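Long-range contacts in secretory-abundant heat soluble protein 1 (Ramazzottius varieornatus, PDB 5XN9), which acts as a secreted, heat-soluble molecular shield in water-deficient conditions and probably binds lipids through its fatty-acid-binding-protein-like fold: residues 10-16 / 38-44; 93-97 / 109-114; 20-24 / 123-129. One frame throughout, in Å; residues are numbered along the deposited sequence.

Contact 1 (10-16 / 38-44); sequences GKWESTD and NHKTFHK. With MG (magnesium ion), chain C; EDO (1,2-ethanediol), chain G.
Trp12 and His43 form an antiparallel hydrogen-bonded pair in the beta barrel of the fatty-acid-binding-protein fold. Residues 10-15 and 42-44 are neighbouring antiparallel strands. Trp12 N gives a hydrogen bond to His43 O (2.8 Å), and His43 N gives one back to Trp12 O (3.0 Å). Beyond this pair, Ser14 N donates to Thr41 O. Phe42 CA adds a CA-H...O contact to Trp12 O.

Polar side chains take over where the strand of residues 42-44 has not yet begun. Ser14 OG accepts a hydrogen bond from Thr41 N (2.9 Å). Its chi1 of 60° sets OG between the backbone N and carbonyl carbon, turned to the other chain segment. Lys40 bends at chi2 and chi3 and curls back on the strand. Its NZ makes a salt bridge to Glu13 OE1 (2.7 Å) on the anti side of the carboxylate. The same NZ donates to Ser14 O (2.8 Å), so two acceptors fix the ammonium group. Asn38 ND2 donates to Thr15 O in the carbonyl plane, and Arg132 holds the amide oxygen of Asn38.

Apolar contact is modest. Phe42 and Glu13 lie side by side, with Phe42 CE2 3.6 Å from Glu13 CG.

The face with Trp12 and His43 carries the metal site. Tyr134 also binds the magnesium ion, and His54 is hydrogen-bonded to His43 ND1. The other ring nitrogen, His43 NE2, binds the magnesium at 1.9 Å.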
# COMPACT_ATOMS: atom_id res chain seq x y z
N GLY A 10 10.75 -6.32 -2.38
CA GLY A 10 11.18 -6.14 -3.75
C GLY A 10 10.65 -4.84 -4.32
O GLY A 10 10.15 -3.98 -3.60
N LYS A 11 10.77 -4.71 -5.63
CA LYS A 11 10.33 -3.54 -6.38
C LYS A 11 9.16 -3.97 -7.25
O LYS A 11 9.31 -4.84 -8.12
CB LYS A 11 11.46 -3.01 -7.25
CG LYS A 11 12.68 -2.58 -6.47
CD LYS A 11 13.67 -1.89 -7.40
CE LYS A 11 14.96 -1.60 -6.68
NZ LYS A 11 15.56 -2.88 -6.23
N TRP A 12 8.00 -3.36 -7.02
CA TRP A 12 6.75 -3.76 -7.65
C TRP A 12 6.18 -2.59 -8.44
O TRP A 12 6.24 -1.45 -7.99
CB TRP A 12 5.74 -4.16 -6.59
CG TRP A 12 6.24 -5.24 -5.69
CD1 TRP A 12 6.77 -5.10 -4.44
CD2 TRP A 12 6.26 -6.64 -5.98
NE1 TRP A 12 7.12 -6.33 -3.93
CE2 TRP A 12 6.82 -7.29 -4.85
CE3 TRP A 12 5.87 -7.41 -7.08
CZ2 TRP A 12 6.98 -8.67 -4.80
CZ3 TRP A 12 6.03 -8.78 -7.02
CH2 TRP A 12 6.59 -9.40 -5.89
N GLU A 13 5.60 -2.89 -9.61
CA GLU A 13 5.07 -1.87 -10.50
C GLU A 13 3.65 -2.25 -10.89
O GLU A 13 3.38 -3.42 -11.17
CB GLU A 13 5.95 -1.77 -11.75
CG GLU A 13 5.40 -0.90 -12.85
CD GLU A 13 6.30 -0.91 -14.07
OE1 GLU A 13 5.89 -0.37 -15.12
OE2 GLU A 13 7.42 -1.45 -13.98
N SER A 14 2.74 -1.27 -10.91
CA SER A 14 1.34 -1.56 -11.22
C SER A 14 1.17 -2.01 -12.66
O SER A 14 1.96 -1.68 -13.55
CB SER A 14 0.47 -0.34 -10.94
OG SER A 14 0.85 0.77 -11.73
N THR A 15 0.12 -2.79 -12.89
CA THR A 15 -0.21 -3.30 -14.21
C THR A 15 -1.54 -2.69 -14.66
O THR A 15 -2.07 -1.77 -14.04
CB THR A 15 -0.31 -4.83 -14.18
OG1 THR A 15 -1.46 -5.21 -13.42
CG2 THR A 15 0.94 -5.43 -13.54
N ASP A 16 -2.08 -3.22 -15.76
CA ASP A 16 -3.39 -2.81 -16.23
C ASP A 16 -4.53 -3.45 -15.44
O ASP A 16 -5.68 -3.03 -15.60
CB ASP A 16 -3.56 -3.15 -17.71
CG ASP A 16 -2.70 -2.29 -18.61
OD1 ASP A 16 -2.14 -1.29 -18.11
OD2 ASP A 16 -2.60 -2.60 -19.82
N ASN A 38 -6.07 4.53 -13.07
CA ASN A 38 -5.03 3.52 -12.89
C ASN A 38 -3.69 4.13 -13.30
O ASN A 38 -3.12 3.82 -14.34
CB ASN A 38 -5.36 2.26 -13.70
CG ASN A 38 -4.35 1.15 -13.48
OD1 ASN A 38 -3.53 1.21 -12.57
ND2 ASN A 38 -4.42 0.12 -14.32
N HIS A 39 -3.18 5.03 -12.47
CA HIS A 39 -1.90 5.66 -12.76
C HIS A 39 -0.76 4.78 -12.29
O HIS A 39 -0.86 4.11 -11.26
CB HIS A 39 -1.82 7.04 -12.11
CG HIS A 39 -2.70 8.05 -12.75
ND1 HIS A 39 -2.30 8.82 -13.83
CD2 HIS A 39 -3.98 8.42 -12.49
CE1 HIS A 39 -3.29 9.61 -14.19
NE2 HIS A 39 -4.32 9.39 -13.40
N LYS A 40 0.33 4.78 -13.06
CA LYS A 40 1.48 3.94 -12.76
C LYS A 40 1.98 4.19 -11.34
O LYS A 40 2.29 5.32 -10.96
CB LYS A 40 2.59 4.25 -13.77
CG LYS A 40 3.86 3.45 -13.59
CD LYS A 40 3.62 1.96 -13.70
CE LYS A 40 3.15 1.56 -15.08
NZ LYS A 40 3.23 0.08 -15.27
N THR A 41 2.05 3.11 -10.57
CA THR A 41 2.35 3.17 -9.15
C THR A 41 3.43 2.15 -8.85
O THR A 41 3.41 1.04 -9.39
CB THR A 41 1.09 2.84 -8.32
OG1 THR A 41 0.06 3.80 -8.62
CG2 THR A 41 1.37 2.84 -6.81
N PHE A 42 4.38 2.53 -8.00
CA PHE A 42 5.47 1.66 -7.60
C PHE A 42 5.44 1.48 -6.09
O PHE A 42 5.24 2.44 -5.34
CB PHE A 42 6.82 2.25 -8.01
CG PHE A 42 6.97 2.44 -9.48
CD1 PHE A 42 6.52 3.61 -10.08
CD2 PHE A 42 7.56 1.47 -10.26
CE1 PHE A 42 6.66 3.79 -11.46
CE2 PHE A 42 7.71 1.64 -11.62
CZ PHE A 42 7.25 2.80 -12.23
N HIS A 43 5.62 0.24 -5.65
CA HIS A 43 5.85 -0.10 -4.25
C HIS A 43 7.21 -0.75 -4.16
O HIS A 43 7.46 -1.75 -4.84
CB HIS A 43 4.80 -1.09 -3.72
CG HIS A 43 3.44 -0.50 -3.57
ND1 HIS A 43 3.07 0.23 -2.46
CD2 HIS A 43 2.36 -0.51 -4.39
CE1 HIS A 43 1.82 0.64 -2.60
NE2 HIS A 43 1.37 0.20 -3.76
N LYS A 44 8.09 -0.19 -3.34
CA LYS A 44 9.40 -0.77 -3.07
C LYS A 44 9.48 -1.05 -1.58
O LYS A 44 9.30 -0.14 -0.77
CB LYS A 44 10.51 0.17 -3.54
CG LYS A 44 10.43 0.47 -5.03
CD LYS A 44 11.53 1.40 -5.49
CE LYS A 44 11.33 1.78 -6.96
NZ LYS A 44 12.27 2.82 -7.45
MG MG C . -0.32 0.45 -4.63
C1 EDO G . 18.29 -1.55 -5.06
O1 EDO G . 18.22 -0.22 -5.60
C2 EDO G . 18.76 -2.51 -6.15
O2 EDO G . 18.36 -3.84 -5.80

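Contact 2 (93-97 / 109-114); sequences GNLKA and HDEYKV. With ZN (zinc ion), chain D.
Leu95 and Tyr112 pair across a beta hairpin whose two strands, 94-97 and 109-114 in these segments, run antiparallel at 166° with their axes 4.7 Å apart. The hairpin is part of the antiparallel barrel, and strand 118-125 flanks the other side of 106-114. Leu95 with Tyr112 and Ala97 with Asp110 are hydrogen-bonded pairs. Lys96 with Glu111, between them, is a non-hydrogen-bonded pair. Tyr112 N donates to Leu95 O (2.7 Å), and Leu95 N returns a bond to Tyr112 O (3.1 Å). Ala97 and Asp110 exchange the same two bonds.

Leu95, Tyr112, Ala97 and Asp110 put their side chains on one face. Leu95 and Tyr112 lie side by side and point the same way, with Leu95 CD2 4.0 Å from Tyr112 CD1. Leu95 O lies at the edge of the Tyr112 ring. Ala97 CB meets Asp110 CB.

Lys96 and Glu111 share the other face. Lys96 NZ forms a salt bridge with Asp91. At the end far from the hairpin turn, Asn94 runs alongside Lys113. Asn94 CG stands anti to its own carbonyl carbon (chi1 -59°), which lays Asn94 OD1 3.8 Å from Lys113 CG. A water donates to Asn94 OD1 and accepts from Val114 N, both at 2.9 Å. A leucine here would probably take away the oxygen this water donates to and weaken its bridge to Val114 N.

At the other end of the pairing, His109 NE2 binds the zinc ion, with Glu98 as a second protein ligand. The Leu95 and Ala97 face mixes apolar groups with the Asp110 carboxylate and the Tyr112 hydroxyl, which is hydrogen-bonded to Lys121. On the other face, the salt bridge to Asp91 would probably favour the charged form of Lys96.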
# COMPACT_ATOMS: atom_id res chain seq x y z
N GLY A 93 2.90 -15.73 5.08
CA GLY A 93 3.73 -15.22 4.02
C GLY A 93 3.31 -13.90 3.42
O GLY A 93 4.03 -13.36 2.57
N ASN A 94 2.18 -13.34 3.84
CA ASN A 94 1.67 -12.09 3.29
C ASN A 94 1.86 -10.95 4.28
O ASN A 94 2.09 -11.16 5.47
CB ASN A 94 0.19 -12.23 2.94
CG ASN A 94 -0.05 -13.33 1.93
OD1 ASN A 94 0.80 -13.58 1.07
ND2 ASN A 94 -1.18 -14.01 2.04
N LEU A 95 1.77 -9.73 3.77
CA LEU A 95 1.95 -8.52 4.55
C LEU A 95 0.61 -7.80 4.64
O LEU A 95 -0.08 -7.65 3.63
CB LEU A 95 2.99 -7.61 3.89
CG LEU A 95 3.31 -6.29 4.59
CD1 LEU A 95 4.01 -6.52 5.93
CD2 LEU A 95 4.16 -5.41 3.68
N LYS A 96 0.25 -7.36 5.84
CA LYS A 96 -0.99 -6.61 6.04
C LYS A 96 -0.68 -5.31 6.75
O LYS A 96 0.22 -5.25 7.60
CB LYS A 96 -1.99 -7.42 6.88
CG LYS A 96 -2.53 -8.63 6.14
CD LYS A 96 -3.67 -9.30 6.87
CE LYS A 96 -4.36 -10.34 5.99
NZ LYS A 96 -5.20 -11.26 6.78
N ALA A 97 -1.40 -4.25 6.40
CA ALA A 97 -1.32 -2.99 7.12
C ALA A 97 -2.70 -2.61 7.63
O ALA A 97 -3.69 -2.63 6.87
CB ALA A 97 -0.74 -1.85 6.27
N HIS A 109 -7.87 -1.45 5.51
CA HIS A 109 -7.06 -2.66 5.46
C HIS A 109 -6.31 -2.69 4.13
O HIS A 109 -6.92 -2.52 3.07
CB HIS A 109 -7.94 -3.91 5.56
CG HIS A 109 -8.51 -4.13 6.91
ND1 HIS A 109 -9.46 -5.10 7.17
CD2 HIS A 109 -8.28 -3.52 8.10
CE1 HIS A 109 -9.79 -5.07 8.45
NE2 HIS A 109 -9.08 -4.12 9.04
N ASP A 110 -5.00 -2.91 4.20
CA ASP A 110 -4.18 -3.17 3.03
C ASP A 110 -3.62 -4.57 3.17
O ASP A 110 -3.23 -4.98 4.26
CB ASP A 110 -3.00 -2.20 2.99
CG ASP A 110 -3.34 -0.88 2.37
OD1 ASP A 110 -4.48 -0.73 1.86
OD2 ASP A 110 -2.47 0.02 2.39
N GLU A 111 -3.62 -5.32 2.08
CA GLU A 111 -2.99 -6.63 2.08
C GLU A 111 -2.09 -6.73 0.86
O GLU A 111 -2.41 -6.21 -0.21
CB GLU A 111 -4.01 -7.78 2.08
CG GLU A 111 -3.37 -9.17 2.06
CD GLU A 111 -4.38 -10.28 1.84
OE1 GLU A 111 -4.56 -11.11 2.75
OE2 GLU A 111 -4.98 -10.33 0.75
N TYR A 112 -0.94 -7.36 1.05
CA TYR A 112 0.02 -7.62 -0.03
C TYR A 112 0.23 -9.12 -0.11
O TYR A 112 0.78 -9.72 0.82
CB TYR A 112 1.36 -6.93 0.26
CG TYR A 112 1.25 -5.43 0.38
CD1 TYR A 112 0.77 -4.84 1.55
CD2 TYR A 112 1.62 -4.59 -0.67
CE1 TYR A 112 0.66 -3.46 1.66
CE2 TYR A 112 1.51 -3.21 -0.57
CZ TYR A 112 1.03 -2.66 0.61
OH TYR A 112 0.90 -1.29 0.72
N LYS A 113 -0.18 -9.73 -1.22
CA LYS A 113 -0.17 -11.18 -1.38
C LYS A 113 0.55 -11.51 -2.67
O LYS A 113 0.10 -11.12 -3.76
CB LYS A 113 -1.61 -11.70 -1.40
CG LYS A 113 -1.77 -13.18 -1.70
CD LYS A 113 -3.25 -13.52 -1.76
CE LYS A 113 -3.53 -14.93 -2.27
NZ LYS A 113 -4.98 -15.27 -2.19
N VAL A 114 1.66 -12.24 -2.57
CA VAL A 114 2.52 -12.53 -3.71
C VAL A 114 2.20 -13.93 -4.20
O VAL A 114 2.44 -14.91 -3.49
CB VAL A 114 4.01 -12.36 -3.35
CG1 VAL A 114 4.88 -12.85 -4.49
CG2 VAL A 114 4.31 -10.91 -3.03
ZN ZN D . -8.96 -3.88 11.07
O HOH W 1 3.11 -12.19 -0.09

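Contact 3 (20-24 / 123-129); sequences NFDAF and YKVGDVT. With ACY (acetic acid), chain L.
Tyr123 lies against Phe24 and Phe21, forming an aromatic cluster between helix 21-27 and the strands. Its CB sits over the centre of the Phe24 ring in a CH-pi contact, 3.5 Å from the centroid. With chi1 at -49°, Tyr123 CG is beside the backbone N, and the ring extends from the Phe24 face toward Phe21. Along one side, Tyr123 CD2 meets Phe24 CE2 at 4.0 Å. Phe21 CE1 lies over one face of the tyrosine ring, 3.7 Å from Tyr123 CZ. This pair is T-shaped, with planes 80° apart. At the ring's edge, Tyr123 CE2 meets acetic acid OXT. The tip, Tyr123 OH, donates a hydrogen bond to acetic acid O (2.7 Å). This molecule, probably from the crystallisation liquor, is also hydrogen-bonded to Lys121 and Arg132.

Val125 CG1 packs on Phe24 CD1. Asn20 ND2 donates to Thr129 O (3.0 Å), from above the carbonyl plane.

The helix 21-27 thus packs by its first turn on the hairpin of strands 118-125 and 128-136. Val125 to Val128 form its type II' turn. Ile108 of strand 106-114 and Ala130 of strand 128-136 also touch Phe24.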
# COMPACT_ATOMS: atom_id res chain seq x y z
N ASN A 20 -12.54 -2.58 -9.07
CA ASN A 20 -13.40 -1.88 -8.11
C ASN A 20 -12.68 -0.75 -7.39
O ASN A 20 -13.08 -0.34 -6.30
CB ASN A 20 -14.02 -2.85 -7.10
CG ASN A 20 -15.33 -2.32 -6.53
OD1 ASN A 20 -16.11 -1.70 -7.24
ND2 ASN A 20 -15.56 -2.58 -5.25
N PHE A 21 -11.61 -0.22 -8.00
CA PHE A 21 -10.80 0.76 -7.29
C PHE A 21 -11.52 2.09 -7.12
O PHE A 21 -11.31 2.78 -6.12
CB PHE A 21 -9.46 0.96 -8.00
CG PHE A 21 -8.40 1.57 -7.14
CD1 PHE A 21 -7.79 0.83 -6.15
CD2 PHE A 21 -8.02 2.89 -7.32
CE1 PHE A 21 -6.81 1.39 -5.34
CE2 PHE A 21 -7.05 3.46 -6.52
CZ PHE A 21 -6.44 2.71 -5.53
N ASP A 22 -12.37 2.47 -8.08
CA ASP A 22 -13.10 3.73 -7.94
C ASP A 22 -14.08 3.66 -6.77
O ASP A 22 -14.26 4.65 -6.05
CB ASP A 22 -13.81 4.08 -9.25
CG ASP A 22 -12.87 4.72 -10.26
OD1 ASP A 22 -11.64 4.69 -10.05
OD2 ASP A 22 -13.37 5.24 -11.28
N ALA A 23 -14.72 2.51 -6.56
CA ALA A 23 -15.62 2.35 -5.42
C ALA A 23 -14.86 2.47 -4.11
O ALA A 23 -15.37 3.03 -3.13
CB ALA A 23 -16.33 1.00 -5.49
N PHE A 24 -13.63 1.95 -4.07
CA PHE A 24 -12.81 2.09 -2.87
C PHE A 24 -12.43 3.55 -2.64
O PHE A 24 -12.56 4.06 -1.52
CB PHE A 24 -11.56 1.22 -3.00
CG PHE A 24 -10.56 1.45 -1.91
CD1 PHE A 24 -10.78 0.96 -0.63
CD2 PHE A 24 -9.41 2.17 -2.15
CE1 PHE A 24 -9.86 1.18 0.38
CE2 PHE A 24 -8.48 2.40 -1.15
CZ PHE A 24 -8.71 1.90 0.12
N TYR A 123 -7.45 -3.72 -1.02
CA TYR A 123 -7.74 -2.51 -0.27
C TYR A 123 -9.16 -2.67 0.23
O TYR A 123 -10.06 -2.96 -0.55
CB TYR A 123 -7.71 -1.28 -1.20
CG TYR A 123 -6.50 -1.14 -2.12
CD1 TYR A 123 -6.32 -1.98 -3.22
CD2 TYR A 123 -5.56 -0.15 -1.91
CE1 TYR A 123 -5.23 -1.85 -4.06
CE2 TYR A 123 -4.47 -0.00 -2.75
CZ TYR A 123 -4.31 -0.85 -3.83
OH TYR A 123 -3.22 -0.71 -4.67
N LYS A 124 -9.37 -2.48 1.53
CA LYS A 124 -10.71 -2.62 2.08
C LYS A 124 -11.00 -1.47 3.02
O LYS A 124 -10.16 -1.10 3.85
CB LYS A 124 -10.90 -3.92 2.86
CG LYS A 124 -10.99 -5.18 2.04
CD LYS A 124 -11.25 -6.36 2.98
CE LYS A 124 -11.25 -7.69 2.26
NZ LYS A 124 -10.95 -8.80 3.21
N VAL A 125 -12.21 -0.91 2.92
CA VAL A 125 -12.69 0.04 3.91
C VAL A 125 -14.16 -0.30 4.16
O VAL A 125 -14.98 -0.24 3.25
CB VAL A 125 -12.49 1.50 3.48
CG1 VAL A 125 -13.09 1.78 2.10
CG2 VAL A 125 -13.01 2.46 4.54
N GLY A 126 -14.47 -0.72 5.39
CA GLY A 126 -15.80 -1.26 5.63
C GLY A 126 -16.07 -2.44 4.72
O GLY A 126 -15.27 -3.38 4.63
N ASP A 127 -17.22 -2.41 4.04
CA ASP A 127 -17.64 -3.51 3.17
C ASP A 127 -17.21 -3.35 1.72
O ASP A 127 -17.71 -4.08 0.86
CB ASP A 127 -19.16 -3.71 3.24
CG ASP A 127 -19.94 -2.54 2.65
OD1 ASP A 127 -19.39 -1.41 2.60
OD2 ASP A 127 -21.11 -2.73 2.26
N VAL A 128 -16.29 -2.43 1.43
CA VAL A 128 -15.89 -2.13 0.06
C VAL A 128 -14.48 -2.65 -0.15
O VAL A 128 -13.55 -2.27 0.58
CB VAL A 128 -15.97 -0.62 -0.23
CG1 VAL A 128 -15.45 -0.31 -1.62
CG2 VAL A 128 -17.40 -0.12 -0.07
N THR A 129 -14.30 -3.53 -1.14
CA THR A 129 -13.00 -4.12 -1.40
C THR A 129 -12.57 -3.80 -2.82
O THR A 129 -13.36 -3.93 -3.76
CB THR A 129 -13.09 -5.65 -1.27
OG1 THR A 129 -13.63 -5.98 0.02
CG2 THR A 129 -11.73 -6.29 -1.45
C ACY L . -1.73 2.13 -4.13
O ACY L . -2.55 1.89 -5.05
OXT ACY L . -1.35 1.28 -3.30
CH3 ACY L . -1.17 3.52 -4.02

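From the N terminus, strand 10-19 opens contact 1 and leads directly into helix 21-27, which opens contact 3. Contact 1 closes at residues 38-44, as the chain comes up to and enters strand 42-48. Contact 3 is still open then, so the two cross. Contact 2 opens and closes later, in the hairpin of strands 94-101 and 106-114, and is nested inside the long loop that contact 3 closes at residues 123-129. Contacts 1 and 2 follow in series but touch: Trp12 CZ2 is 3.9 Å from Val114 CG2. Contact 1 joins strand 10-19 to strand 42-48 and the loop before it, contact 2 pairs two strands, and contact 3 ties the helix to the sheet.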